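PDB 3AQ1: thermosome subunit from Methanococcoides burtonii, which probably binds and hydrolyses ATP to assist the folding of other proteins, as a group II chaperonin of the TCP-1 family. Local coordinates for residues Leu417-Gln420 / His421-Asn425. Sequence-based numbering, arbitrary orientation.
Sequences LRSQ and HEKGN
The last turn of helix 410-422 has i to i+4 backbone bonds, H421 N to L417 O (2.9 Å), E422 N to R418 O (2.8 Å) and K423 N to S419 O (3.0 Å), the third more bent than the others. The chain then turns back at G424. Its phi is positive (99°), where a side chain would jam against the carbonyl O of K423. N425 N reaches Q420 O at 3.0 Å and G424 N reaches H421 O at 2.8 Å, which makes this a Schellman motif at the helix C-terminus. Q420 NE2 gives a hydrogen bond to a lone pair of N425 OD1 (2.9 Å), in the carbonyl plane. The bond is bent and tilted from the Q420 amide plane, and the two amides are nearly perpendicular (88°). Replacing Q420 by an alanine is likely to leave N425 OD1 without its donor and the N425 side chain freer to turn. K423 bends at its last torsion (chi4 68°), and NZ gives a hydrogen bond to S419 OG (3.2 Å). The H421 ring meets L417 O at its edge and N425 O over one face. Its ND1 hydrogen-bonds E368 OE1 and its NE2 A428 O, tying the helix end to helix 364-378 and strand 428-430.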
loop_
_atom_site.group_PDB
_atom_site.type_symbol
_atom_site.label_atom_id
_atom_site.label_comp_id
_atom_site.label_asym_id
_atom_site.label_seq_id
_atom_site.Cartn_x
_atom_site.Cartn_y
_atom_site.Cartn_z
ATOM N N LEU A 417 -29.709 -11.607 7.019
ATOM C CA LEU A 417 -28.375 -12.078 6.629
ATOM C C LEU A 417 -28.274 -13.601 6.677
ATOM O O LEU A 417 -27.710 -14.222 5.772
ATOM C CB LEU A 417 -27.252 -11.435 7.453
ATOM C CG LEU A 417 -27.004 -9.955 7.139
ATOM C CD1 LEU A 417 -26.020 -9.335 8.103
ATOM C CD2 LEU A 417 -26.566 -9.745 5.695
ATOM N N ARG A 418 -28.832 -14.203 7.720
ATOM C CA ARG A 418 -28.825 -15.657 7.823
ATOM C C ARG A 418 -29.612 -16.302 6.706
ATOM O O ARG A 418 -29.176 -17.297 6.135
ATOM C CB ARG A 418 -29.341 -16.122 9.180
ATOM C CG ARG A 418 -28.303 -15.966 10.270
ATOM C CD ARG A 418 -28.644 -16.800 11.452
ATOM N NE ARG A 418 -27.651 -16.670 12.505
ATOM C CZ ARG A 418 -27.678 -17.379 13.626
ATOM N NH1 ARG A 418 -28.650 -18.265 13.818
ATOM N NH2 ARG A 418 -26.739 -17.209 14.546
ATOM N N SER A 419 -30.771 -15.735 6.394
ATOM C CA SER A 419 -31.603 -16.270 5.333
ATOM C C SER A 419 -30.803 -16.264 4.037
ATOM O O SER A 419 -30.586 -17.305 3.422
ATOM C CB SER A 419 -32.882 -15.446 5.187
ATOM O OG SER A 419 -33.530 -15.713 3.952
ATOM N N GLN A 420 -30.328 -15.092 3.641
ATOM C CA GLN A 420 -29.594 -14.981 2.395
ATOM C C GLN A 420 -28.325 -15.837 2.340
ATOM O O GLN A 420 -28.034 -16.453 1.319
ATOM C CB GLN A 420 -29.311 -13.521 2.058
ATOM C CG GLN A 420 -30.506 -12.858 1.433
ATOM C CD GLN A 420 -30.125 -11.639 0.642
ATOM O OE1 GLN A 420 -30.610 -10.536 0.909
ATOM N NE2 GLN A 420 -29.236 -11.819 -0.335
ATOM N N HIS A 421 -27.574 -15.895 3.430
ATOM C CA HIS A 421 -26.393 -16.748 3.443
ATOM C C HIS A 421 -26.717 -18.242 3.427
ATOM O O HIS A 421 -26.125 -18.997 2.647
ATOM C CB HIS A 421 -25.460 -16.367 4.584
ATOM C CG HIS A 421 -24.562 -15.221 4.243
ATOM N ND1 HIS A 421 -23.234 -15.390 3.915
ATOM C CD2 HIS A 421 -24.814 -13.897 4.129
ATOM C CE1 HIS A 421 -22.702 -14.215 3.634
ATOM N NE2 HIS A 421 -23.639 -13.292 3.755
ATOM N N GLU A 422 -27.664 -18.657 4.272
ATOM C CA GLU A 422 -28.165 -20.026 4.262
ATOM C C GLU A 422 -28.575 -20.427 2.848
ATOM O O GLU A 422 -28.448 -21.587 2.462
ATOM C CB GLU A 422 -29.368 -20.174 5.200
ATOM C CG GLU A 422 -29.033 -20.158 6.684
ATOM C CD GLU A 422 -30.263 -19.995 7.570
ATOM O OE1 GLU A 422 -31.415 -19.986 7.050
ATOM O OE2 GLU A 422 -30.065 -19.872 8.798
ATOM N N LYS A 423 -29.068 -19.459 2.082
ATOM C CA LYS A 423 -29.549 -19.717 0.728
ATOM C C LYS A 423 -28.470 -19.534 -0.355
ATOM O O LYS A 423 -28.767 -19.629 -1.545
ATOM C CB LYS A 423 -30.787 -18.861 0.418
ATOM C CG LYS A 423 -32.040 -19.250 1.217
ATOM C CD LYS A 423 -33.209 -18.310 0.904
ATOM C CE LYS A 423 -34.516 -18.769 1.535
ATOM N NZ LYS A 423 -34.481 -18.672 3.020
ATOM N N GLY A 424 -27.230 -19.271 0.059
ATOM C CA GLY A 424 -26.091 -19.319 -0.847
ATOM C C GLY A 424 -25.570 -18.013 -1.417
ATOM O O GLY A 424 -24.775 -18.026 -2.354
ATOM N N ASN A 425 -26.012 -16.884 -0.877
ATOM C CA ASN A 425 -25.455 -15.599 -1.282
ATOM C C ASN A 425 -24.269 -15.238 -0.405
ATOM O O ASN A 425 -24.453 -14.776 0.722
ATOM C CB ASN A 425 -26.496 -14.492 -1.202
ATOM C CG ASN A 425 -27.620 -14.683 -2.188
ATOM O OD1 ASN A 425 -28.519 -13.850 -2.287
ATOM N ND2 ASN A 425 -27.580 -15.785 -2.927
#